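Local coordinates for protein glyoxylate reductase (Paecilomyces sp. J18, PDB 3WNV) that probably reduces glyoxylate to glycolate with a nicotinamide cofactor, as a member of the D-isomer specific 2-hydroxyacid dehydrogenase family, at residues T61-I72 with N91-I102; V79-A87 with M303-A314. All coordinates share one frame; numbering follows the deposited sequence.

Interaction 1: residues T61-I72 with N91-I102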
loop_
_atom_site.group_PDB
_atom_site.type_symbol
_atom_site.label_atom_id
_atom_site.label_comp_id
_atom_site.label_asym_id
_atom_site.label_seq_id
_atom_site.Cartn_x
_atom_site.Cartn_y
_atom_site.Cartn_z
ATOM N N THR A 61 0.513 -8.206 -11.136
ATOM C CA THR A 61 -0.601 -7.618 -11.883
ATOM C C THR A 61 -0.139 -7.287 -13.317
ATOM O O THR A 61 -0.911 -7.343 -14.273
ATOM C CB THR A 61 -1.104 -6.357 -11.169
ATOM O OG1 THR A 61 -1.436 -6.689 -9.822
ATOM C CG2 THR A 61 -2.393 -5.851 -11.823
ATOM N N LYS A 62 1.139 -6.981 -13.475
ATOM C CA LYS A 62 1.642 -6.664 -14.814
ATOM C C LYS A 62 1.581 -7.879 -15.720
ATOM O O LYS A 62 1.639 -7.740 -16.928
ATOM C CB LYS A 62 3.070 -6.107 -14.753
ATOM C CG LYS A 62 4.142 -7.119 -14.362
ATOM C CD LYS A 62 5.447 -6.392 -14.019
ATOM C CE LYS A 62 6.598 -7.364 -13.933
ATOM N NZ LYS A 62 7.853 -6.762 -14.473
ATOM N N HIS A 63 1.475 -9.081 -15.161
ATOM C CA HIS A 63 1.449 -10.250 -16.039
ATOM C C HIS A 63 0.038 -10.702 -16.376
ATOM O O HIS A 63 -0.161 -11.436 -17.341
ATOM C CB HIS A 63 2.221 -11.432 -15.433
ATOM C CG HIS A 63 3.627 -11.104 -15.036
ATOM N ND1 HIS A 63 4.623 -10.839 -15.961
ATOM C CD2 HIS A 63 4.222 -11.050 -13.821
ATOM C CE1 HIS A 63 5.759 -10.601 -15.327
ATOM N NE2 HIS A 63 5.543 -10.719 -14.027
ATOM N N THR A 64 -0.952 -10.284 -15.590
ATOM C CA THR A 64 -2.291 -10.795 -15.834
ATOM C C THR A 64 -3.341 -9.696 -15.922
ATOM O O THR A 64 -4.488 -9.972 -16.293
ATOM C CB THR A 64 -2.738 -11.746 -14.708
ATOM O OG1 THR A 64 -2.768 -10.998 -13.500
ATOM C CG2 THR A 64 -1.756 -12.935 -14.557
ATOM N N GLY A 65 -2.976 -8.471 -15.542
ATOM C CA GLY A 65 -3.987 -7.467 -15.276
ATOM C C GLY A 65 -4.637 -7.801 -13.940
ATOM O O GLY A 65 -4.296 -8.809 -13.312
ATOM N N PRO A 66 -5.577 -6.969 -13.492
ATOM C CA PRO A 66 -6.169 -7.209 -12.176
ATOM C C PRO A 66 -7.005 -8.488 -12.154
ATOM O O PRO A 66 -7.562 -8.940 -13.169
ATOM C CB PRO A 66 -7.087 -5.989 -11.965
ATOM C CG PRO A 66 -7.284 -5.426 -13.340
ATOM C CD PRO A 66 -6.033 -5.703 -14.087
ATOM N N PHE A 67 -7.136 -9.020 -10.947
ATOM C CA PHE A 67 -8.050 -10.097 -10.690
ATOM C C PHE A 67 -9.413 -9.461 -10.429
ATOM O O PHE A 67 -10.017 -9.590 -9.342
ATOM C CB PHE A 67 -7.549 -10.941 -9.516
ATOM C CG PHE A 67 -6.635 -12.072 -9.936
ATOM C CD1 PHE A 67 -5.571 -11.837 -10.802
ATOM C CD2 PHE A 67 -6.834 -13.348 -9.454
ATOM C CE1 PHE A 67 -4.733 -12.875 -11.202
ATOM C CE2 PHE A 67 -5.989 -14.405 -9.839
ATOM C CZ PHE A 67 -4.940 -14.154 -10.726
ATOM N N ASP A 68 -9.903 -8.797 -11.465
ATOM C CA ASP A 68 -11.253 -8.201 -11.447
ATOM C C ASP A 68 -12.358 -9.210 -11.752
ATOM O O ASP A 68 -12.108 -10.412 -11.902
ATOM C CB ASP A 68 -11.332 -7.019 -12.414
ATOM C CG ASP A 68 -10.905 -7.377 -13.831
ATOM O OD1 ASP A 68 -10.860 -8.573 -14.202
ATOM O OD2 ASP A 68 -10.621 -6.437 -14.599
ATOM N N ARG A 69 -13.593 -8.732 -11.832
ATOM C CA ARG A 69 -14.717 -9.647 -12.038
ATOM C C ARG A 69 -14.525 -10.499 -13.291
ATOM O O ARG A 69 -14.799 -11.689 -13.279
ATOM C CB ARG A 69 -16.038 -8.862 -12.038
ATOM C CG ARG A 69 -17.278 -9.662 -12.416
ATOM C CD ARG A 69 -18.562 -8.846 -12.093
ATOM N NE ARG A 69 -18.714 -8.717 -10.646
ATOM C CZ ARG A 69 -19.333 -9.621 -9.889
ATOM N NH1 ARG A 69 -19.846 -10.705 -10.449
ATOM N NH2 ARG A 69 -19.420 -9.453 -8.567
ATOM N N GLU A 70 -14.012 -9.905 -14.365
ATOM C CA GLU A 70 -13.843 -10.636 -15.620
ATOM C C GLU A 70 -12.858 -11.792 -15.507
ATOM O O GLU A 70 -13.081 -12.876 -16.051
ATOM C CB GLU A 70 -13.304 -9.694 -16.691
ATOM C CG GLU A 70 -12.844 -10.397 -17.962
ATOM C CD GLU A 70 -12.047 -9.471 -18.887
ATOM O OE1 GLU A 70 -11.897 -8.282 -18.559
ATOM O OE2 GLU A 70 -11.561 -9.936 -19.940
ATOM N N LEU A 71 -11.727 -11.532 -14.862
ATOM C CA LEU A 71 -10.710 -12.568 -14.738
ATOM C C LEU A 71 -11.213 -13.633 -13.773
ATOM O O LEU A 71 -11.090 -14.833 -14.061
ATOM C CB LEU A 71 -9.363 -11.972 -14.305
ATOM C CG LEU A 71 -8.237 -13.016 -14.228
ATOM C CD1 LEU A 71 -6.902 -12.374 -14.632
ATOM C CD2 LEU A 71 -8.127 -13.576 -12.792
ATOM N N ILE A 72 -11.809 -13.219 -12.655
ATOM C CA ILE A 72 -12.346 -14.211 -11.697
ATOM C C ILE A 72 -13.345 -15.127 -12.373
ATOM O O ILE A 72 -13.358 -16.343 -12.111
ATOM C CB ILE A 72 -12.878 -13.532 -10.389
ATOM C CG1 ILE A 72 -11.687 -13.006 -9.587
ATOM C CG2 ILE A 72 -13.729 -14.475 -9.497
ATOM C CD1 ILE A 72 -12.053 -12.037 -8.506
ATOM N N ASN A 91 -6.456 -4.526 -6.445
ATOM C CA ASN A 91 -6.484 -5.187 -7.774
ATOM C C ASN A 91 -7.155 -6.587 -7.767
ATOM O O ASN A 91 -7.091 -7.354 -8.744
ATOM C CB ASN A 91 -5.079 -5.264 -8.364
ATOM C CG ASN A 91 -4.087 -5.791 -7.379
ATOM O OD1 ASN A 91 -4.444 -6.579 -6.469
ATOM N ND2 ASN A 91 -2.850 -5.322 -7.488
ATOM N N ILE A 92 -7.810 -6.922 -6.658
ATOM C CA ILE A 92 -8.668 -8.108 -6.625
ATOM C C ILE A 92 -10.108 -7.669 -6.326
ATOM O O ILE A 92 -10.346 -6.899 -5.386
ATOM C CB ILE A 92 -8.254 -9.048 -5.514
ATOM C CG1 ILE A 92 -6.777 -9.384 -5.639
ATOM C CG2 ILE A 92 -9.147 -10.310 -5.499
ATOM C CD1 ILE A 92 -6.275 -10.313 -4.530
ATOM N N ASP A 93 -11.065 -8.163 -7.109
ATOM C CA ASP A 93 -12.466 -7.898 -6.830
ATOM C C ASP A 93 -12.941 -8.914 -5.815
ATOM O O ASP A 93 -13.383 -10.023 -6.159
ATOM C CB ASP A 93 -13.254 -8.036 -8.117
ATOM C CG ASP A 93 -14.711 -7.636 -7.961
ATOM O OD1 ASP A 93 -15.295 -7.791 -6.846
ATOM O OD2 ASP A 93 -15.275 -7.179 -8.973
ATOM N N VAL A 94 -12.844 -8.547 -4.547
ATOM C CA VAL A 94 -13.206 -9.458 -3.471
ATOM C C VAL A 94 -14.642 -10.016 -3.521
ATOM O O VAL A 94 -14.852 -11.202 -3.319
ATOM C CB VAL A 94 -12.881 -8.846 -2.096
ATOM C CG1 VAL A 94 -13.336 -9.787 -0.977
ATOM C CG2 VAL A 94 -11.365 -8.515 -1.998
ATOM N N ASP A 95 -15.648 -9.183 -3.778
ATOM C CA ASP A 95 -16.992 -9.713 -3.912
ATOM C C ASP A 95 -17.148 -10.711 -5.066
ATOM O O ASP A 95 -17.853 -11.730 -4.932
ATOM C CB ASP A 95 -18.014 -8.570 -4.060
ATOM C CG ASP A 95 -18.159 -7.752 -2.782
ATOM O OD1 ASP A 95 -17.648 -8.190 -1.732
ATOM O OD2 ASP A 95 -18.793 -6.678 -2.816
ATOM N N ALA A 96 -16.518 -10.434 -6.214
ATOM C CA ALA A 96 -16.576 -11.446 -7.301
ATOM C C ALA A 96 -15.987 -12.788 -6.847
ATOM O O ALA A 96 -16.549 -13.881 -7.136
ATOM C CB ALA A 96 -15.868 -10.934 -8.592
ATOM N N ALA A 97 -14.880 -12.718 -6.105
ATOM C CA ALA A 97 -14.285 -13.935 -5.555
ATOM C C ALA A 97 -15.215 -14.690 -4.615
ATOM O O ALA A 97 -15.357 -15.912 -4.711
ATOM C CB ALA A 97 -12.959 -13.621 -4.863
ATOM N N THR A 98 -15.862 -13.956 -3.712
ATOM C CA THR A 98 -16.801 -14.562 -2.763
ATOM C C THR A 98 -17.894 -15.306 -3.536
ATOM O O THR A 98 -18.221 -16.468 -3.235
ATOM C CB THR A 98 -17.415 -13.471 -1.857
ATOM O OG1 THR A 98 -16.352 -12.886 -1.080
ATOM C CG2 THR A 98 -18.490 -14.069 -0.930
ATOM N N GLU A 99 -18.413 -14.659 -4.578
ATOM C CA GLU A 99 -19.461 -15.262 -5.403
ATOM C C GLU A 99 -19.009 -16.551 -6.106
ATOM O O GLU A 99 -19.815 -17.471 -6.330
ATOM C CB GLU A 99 -19.949 -14.260 -6.435
ATOM C CG GLU A 99 -20.673 -13.089 -5.841
ATOM C CD GLU A 99 -20.994 -12.053 -6.904
ATOM O OE1 GLU A 99 -20.920 -12.419 -8.104
ATOM O OE2 GLU A 99 -21.298 -10.890 -6.544
ATOM N N ALA A 100 -17.726 -16.594 -6.462
ATOM C CA ALA A 100 -17.150 -17.763 -7.109
ATOM C C ALA A 100 -16.678 -18.791 -6.085
ATOM O O ALA A 100 -16.114 -19.825 -6.453
ATOM C CB ALA A 100 -16.002 -17.337 -8.053
ATOM N N GLY A 101 -16.941 -18.564 -4.802
ATOM C CA GLY A 101 -16.501 -19.525 -3.789
ATOM C C GLY A 101 -14.991 -19.512 -3.524
ATOM O O GLY A 101 -14.403 -20.530 -3.159
ATOM N N ILE A 102 -14.361 -18.364 -3.687
ATOM C CA ILE A 102 -12.905 -18.230 -3.485
ATOM C C ILE A 102 -12.589 -17.360 -2.259
ATOM O O ILE A 102 -13.099 -16.247 -2.132
ATOM C CB ILE A 102 -12.233 -17.602 -4.734
ATOM C CG1 ILE A 102 -12.536 -18.417 -5.990
ATOM C CG2 ILE A 102 -10.719 -17.408 -4.516
ATOM C CD1 ILE A 102 -12.092 -17.711 -7.266
HETATM O O HOH W 1 -14.113 -6.173 -10.922
HETATM O O HOH W 2 -17.667 -6.122 -9.650
#
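Phe67 and Ile92 pair their backbones in a single beta bridge: Asp93 N gives a nearly straight bond to Phe67 O (2.8 Å), and Phe67 N gives a weak, bent one to Asn91 O. Each bridged run then enters a helix behind an aspartate N-cap, Asp68 accepting from Leu71 N and Asp93 OD1 from Ala96 N. Asp68 is also salt-bridged to Arg36. The other oxygen of Asp93, OD2, faces Arg69 without a direct bond; one water joins it to Arg69 N, a second to Arg69 NE. Arg69 leaves its helix with CG turned away from the backbone N (chi1 173°), bends at chi3 and passes Ala96, whose CB lies 3.8 Å above the guanidinium plane toward its rim. The guanidinium then takes Glu99 end-on: NH1 reaches OE1 on its syn side at 3.1 Å, while NH2 meets OE2 from above the carboxylate plane, guanidinium and carboxylate planes being 45° apart. Deeper in, Ile72 wedges against helix 94-99. Its CD1 touches Asp93 O (3.4 Å) and Ala97 CB, and its CG2 rests on Ala100 CB. At the other end Asn91 ND2 passes close to Thr61 OG1 but bonds to Asn58 OD1, and Thr61 OG1 bonds to Asn58 O. A Schellman motif with Gly101 as C-prime residue closes helix 94-99, which lies between strands 81-85 and 103-105 in sequence, the crossover helix of a parallel beta-alpha-beta unit.

Interaction 2: residues V79-A87 with M303-A314. With SO4 (sulfate ion), chain C.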
loop_
_atom_site.group_PDB
_atom_site.type_symbol
_atom_site.label_atom_id
_atom_site.label_comp_id
_atom_site.label_asym_id
_atom_site.label_seq_id
_atom_site.Cartn_x
_atom_site.Cartn_y
_atom_site.Cartn_z
ATOM N N VAL A 79 -10.680 -23.497 -8.286
ATOM C CA VAL A 79 -9.972 -22.514 -7.444
ATOM C C VAL A 79 -10.762 -22.170 -6.191
ATOM O O VAL A 79 -11.932 -21.771 -6.267
ATOM C CB VAL A 79 -9.691 -21.237 -8.196
ATOM C CG1 VAL A 79 -8.978 -20.196 -7.276
ATOM C CG2 VAL A 79 -8.871 -21.529 -9.454
ATOM N N LYS A 80 -10.143 -22.378 -5.033
ATOM C CA LYS A 80 -10.816 -22.100 -3.766
ATOM C C LYS A 80 -10.154 -21.013 -2.957
ATOM O O LYS A 80 -10.765 -20.494 -2.047
ATOM C CB LYS A 80 -11.036 -23.375 -2.947
ATOM C CG LYS A 80 -11.892 -24.382 -3.709
ATOM C CD LYS A 80 -12.831 -25.186 -2.812
ATOM C CE LYS A 80 -12.091 -25.891 -1.679
ATOM N NZ LYS A 80 -12.847 -27.085 -1.169
ATOM N N TYR A 81 -8.907 -20.683 -3.297
ATOM C CA TYR A 81 -8.084 -19.751 -2.530
ATOM C C TYR A 81 -7.248 -18.894 -3.464
ATOM O O TYR A 81 -6.696 -19.383 -4.462
ATOM C CB TYR A 81 -7.129 -20.490 -1.593
ATOM C CG TYR A 81 -7.842 -21.369 -0.626
ATOM C CD1 TYR A 81 -8.393 -20.847 0.546
ATOM C CD2 TYR A 81 -8.012 -22.713 -0.896
ATOM C CE1 TYR A 81 -9.102 -21.674 1.420
ATOM C CE2 TYR A 81 -8.700 -23.540 -0.019
ATOM C CZ TYR A 81 -9.240 -23.005 1.134
ATOM O OH TYR A 81 -9.927 -23.825 1.989
ATOM N N ILE A 82 -7.106 -17.623 -3.121
ATOM C CA ILE A 82 -6.110 -16.786 -3.753
ATOM C C ILE A 82 -5.368 -16.147 -2.629
ATOM O O ILE A 82 -5.955 -15.449 -1.787
ATOM C CB ILE A 82 -6.731 -15.674 -4.600
ATOM C CG1 ILE A 82 -7.456 -16.280 -5.782
ATOM C CG2 ILE A 82 -5.637 -14.693 -5.130
ATOM C CD1 ILE A 82 -8.357 -15.216 -6.466
ATOM N N CYS A 83 -4.075 -16.414 -2.581
ATOM C CA CYS A 83 -3.229 -15.909 -1.527
ATOM C C CYS A 83 -2.364 -14.823 -2.111
ATOM O O CYS A 83 -1.499 -15.068 -2.946
ATOM C CB CYS A 83 -2.414 -17.061 -0.920
ATOM S SG CYS A 83 -3.524 -18.345 -0.175
ATOM N N HIS A 84 -2.631 -13.589 -1.679
ATOM C CA HIS A 84 -2.091 -12.385 -2.268
ATOM C C HIS A 84 -0.966 -11.767 -1.437
ATOM O O HIS A 84 -1.074 -11.618 -0.210
ATOM C CB HIS A 84 -3.259 -11.368 -2.407
ATOM C CG HIS A 84 -2.830 -9.993 -2.866
ATOM N ND1 HIS A 84 -2.562 -9.695 -4.189
ATOM C CD2 HIS A 84 -2.612 -8.856 -2.165
ATOM C CE1 HIS A 84 -2.239 -8.405 -4.281
ATOM N NE2 HIS A 84 -2.244 -7.886 -3.065
ATOM N N ASN A 85 0.117 -11.417 -2.116
ATOM C CA ASN A 85 1.258 -10.763 -1.488
ATOM C C ASN A 85 1.025 -9.264 -1.562
ATOM O O ASN A 85 1.123 -8.628 -2.625
ATOM C CB ASN A 85 2.548 -11.170 -2.186
ATOM C CG ASN A 85 3.760 -10.587 -1.507
ATOM O OD1 ASN A 85 3.653 -9.576 -0.822
ATOM N ND2 ASN A 85 4.907 -11.209 -1.685
ATOM N N GLY A 86 0.696 -8.692 -0.417
ATOM C CA GLY A 86 0.460 -7.242 -0.360
ATOM C C GLY A 86 -0.530 -6.902 0.734
ATOM O O GLY A 86 -1.420 -7.688 1.004
ATOM N N ALA A 87 -0.382 -5.743 1.394
ATOM C CA ALA A 87 -1.359 -5.399 2.414
ATOM C C ALA A 87 -2.560 -4.751 1.721
ATOM O O ALA A 87 -3.668 -4.798 2.219
ATOM C CB ALA A 87 -0.748 -4.385 3.422
ATOM N N MET A 303 6.824 -10.939 3.939
ATOM C CA MET A 303 5.547 -10.901 3.198
ATOM C C MET A 303 5.360 -12.209 2.394
ATOM O O MET A 303 4.317 -12.840 2.488
ATOM C CB MET A 303 5.479 -9.669 2.305
ATOM C CG MET A 303 5.290 -8.276 3.058
ATOM S SD MET A 303 5.694 -7.000 1.890
ATOM C CE MET A 303 4.135 -6.905 1.012
ATOM N N GLU A 304 6.356 -12.593 1.598
ATOM C CA GLU A 304 6.309 -13.914 0.934
ATOM C C GLU A 304 6.004 -15.095 1.862
ATOM O O GLU A 304 5.200 -15.967 1.487
ATOM C CB GLU A 304 7.570 -14.155 0.117
ATOM C CG GLU A 304 7.645 -13.235 -1.069
ATOM C CD GLU A 304 8.833 -13.470 -1.968
ATOM O OE1 GLU A 304 9.822 -14.127 -1.563
ATOM O OE2 GLU A 304 8.809 -12.940 -3.096
ATOM N N LEU A 305 6.674 -15.169 3.010
ATOM C CA LEU A 305 6.480 -16.283 3.938
ATOM C C LEU A 305 5.046 -16.325 4.464
ATOM O O LEU A 305 4.477 -17.414 4.640
ATOM C CB LEU A 305 7.495 -16.240 5.086
ATOM C CG LEU A 305 8.941 -16.520 4.691
ATOM C CD1 LEU A 305 9.859 -16.345 5.895
ATOM C CD2 LEU A 305 9.089 -17.908 4.117
ATOM N N LEU A 306 4.475 -15.143 4.725
ATOM C CA LEU A 306 3.084 -15.049 5.170
ATOM C C LEU A 306 2.113 -15.570 4.115
ATOM O O LEU A 306 1.182 -16.298 4.431
ATOM C CB LEU A 306 2.723 -13.599 5.572
ATOM C CG LEU A 306 1.303 -13.371 6.125
ATOM C CD1 LEU A 306 0.975 -14.294 7.311
ATOM C CD2 LEU A 306 1.213 -11.917 6.512
ATOM N N VAL A 307 2.339 -15.233 2.848
ATOM C CA VAL A 307 1.500 -15.770 1.785
ATOM C C VAL A 307 1.628 -17.287 1.697
ATOM O O VAL A 307 0.629 -18.005 1.534
ATOM C CB VAL A 307 1.865 -15.136 0.417
ATOM C CG1 VAL A 307 0.862 -15.578 -0.662
ATOM C CG2 VAL A 307 1.849 -13.613 0.533
ATOM N N LEU A 308 2.858 -17.796 1.839
ATOM C CA LEU A 308 3.085 -19.216 1.648
ATOM C C LEU A 308 2.514 -19.983 2.834
ATOM O O LEU A 308 2.065 -21.107 2.679
ATOM C CB LEU A 308 4.569 -19.513 1.393
ATOM C CG LEU A 308 5.018 -19.018 -0.001
ATOM C CD1 LEU A 308 6.547 -18.937 -0.095
ATOM C CD2 LEU A 308 4.466 -19.900 -1.124
ATOM N N ASN A 309 2.531 -19.364 4.020
ATOM C CA ASN A 309 1.915 -19.984 5.189
ATOM C C ASN A 309 0.391 -20.027 5.093
ATOM O O ASN A 309 -0.231 -20.997 5.533
ATOM C CB ASN A 309 2.390 -19.295 6.478
ATOM C CG ASN A 309 3.789 -19.729 6.873
ATOM O OD1 ASN A 309 4.165 -20.859 6.630
ATOM N ND2 ASN A 309 4.571 -18.821 7.454
ATOM N N ASN A 310 -0.204 -18.965 4.549
ATOM C CA ASN A 310 -1.619 -18.994 4.192
ATOM C C ASN A 310 -1.930 -20.125 3.216
ATOM O O ASN A 310 -2.862 -20.871 3.426
ATOM C CB ASN A 310 -2.058 -17.673 3.573
ATOM C CG ASN A 310 -2.508 -16.678 4.606
ATOM O OD1 ASN A 310 -3.635 -16.780 5.127
ATOM N ND2 ASN A 310 -1.647 -15.703 4.919
ATOM N N LEU A 311 -1.149 -20.236 2.142
ATOM C CA LEU A 311 -1.317 -21.340 1.198
ATOM C C LEU A 311 -1.257 -22.720 1.833
ATOM O O LEU A 311 -2.075 -23.594 1.557
ATOM C CB LEU A 311 -0.251 -21.261 0.110
ATOM C CG LEU A 311 -0.552 -20.225 -0.936
ATOM C CD1 LEU A 311 0.703 -19.869 -1.739
ATOM C CD2 LEU A 311 -1.654 -20.761 -1.817
ATOM N N ARG A 312 -0.257 -22.934 2.662
ATOM C CA ARG A 312 -0.076 -24.225 3.293
ATOM C C ARG A 312 -1.257 -24.534 4.216
ATOM O O ARG A 312 -1.778 -25.659 4.226
ATOM C CB ARG A 312 1.255 -24.257 4.058
ATOM C CG ARG A 312 1.465 -25.561 4.805
ATOM C CD ARG A 312 2.798 -25.548 5.529
ATOM N NE ARG A 312 3.930 -25.671 4.606
ATOM C CZ ARG A 312 4.367 -26.842 4.133
ATOM N NH1 ARG A 312 3.750 -27.960 4.489
ATOM N NH2 ARG A 312 5.409 -26.904 3.306
ATOM N N SER A 313 -1.709 -23.525 4.951
ATOM C CA SER A 313 -2.870 -23.697 5.826
ATOM C C SER A 313 -4.112 -24.032 5.006
ATOM O O SER A 313 -4.911 -24.893 5.382
ATOM C CB SER A 313 -3.113 -22.406 6.613
ATOM O OG SER A 313 -4.142 -22.597 7.574
ATOM N N ALA A 314 -4.264 -23.361 3.875
ATOM C CA ALA A 314 -5.435 -23.584 3.019
ATOM C C ALA A 314 -5.475 -25.024 2.514
ATOM O O ALA A 314 -6.491 -25.723 2.621
ATOM C CB ALA A 314 -5.418 -22.625 1.871
HETATM S S SO4 C . 1.165 -2.884 -0.344
HETATM O O1 SO4 C . 1.207 -1.477 -0.701
HETATM O O2 SO4 C . 1.052 -3.075 1.099
HETATM O O3 SO4 C . -0.083 -3.433 -0.950
HETATM O O4 SO4 C . 2.365 -3.556 -0.803
HETATM O O HOH W 3 6.402 -12.678 -4.393
#
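Met303 opens the contact by laying CE against Asn85 OD1 (3.3 Å) and beside Gly86 CA; the bend at its chi3 turns the methyl toward the end of the strand. Glu304 follows with its CG 3.5 Å from Asn85 ND2, the amide and carboxylate planes 75° apart. A water accepts a weak hydrogen bond from that ND2 and donates one to Glu304 OE2, whose carboxylate also accepts from the backbone N of Val13 and His14, while Asn85 ND2 has a direct bond to Tyr55 OH. One turn on, Val307 spreads its two methyls along the strand: CG1 meets Cys83 CB at 3.6 Å and CG2 meets Asn85 CA at 3.5 Å. Asn310 brings CB near Cys83 SG, and its amide is held at both ends: ND2 bonds back to Leu306 O, on the other face of that carbonyl from Asn310 N, and OD1 accepts from Leu321 N. Leu311 packs CD2 against Cys83 SG at 3.5 Å, with CG also close to the sulfur. Last comes Ala314, whose CB stands over the centre of the Tyr81 ring, 3.5 Å from the centroid and 5° off the normal, a CH-pi contact. No hydrogen bond joins the two segments directly. Beyond the strand, Ala87 N bonds to a sulfate, probably picked up from the crystallisation medium, that Gly88 N and Arg244 NH2 also hold. The axes of strand 81-85 and helix segment 303-314 pass 7.9 Å apart, nearly antiparallel (170°): a helix covering one face of a parallel sheet, as in flavodoxin-like alpha/beta domains.

Strand 81-85 ties the two contacts together: it follows helix 69-74 and precedes helix 94-99 in sequence, and interaction 2 lays its Tyr81, Cys83 and Asn85 against helix 297-317. Ile82 and His84 point away from that helix and touch interaction 1, Ile82 against Ile102 and His84 against Asn91 and Ile92. The contacts lie about 15 Å apart, centre to centre. Interaction 1 is partly buried and mixed, with backbone bonds, water bridges and a surface salt bridge around an apolar wedge. Interaction 2 is buried and chiefly apolar, and it brings a helix from the C-terminal end of the chain back onto the sheet that the earlier strands build.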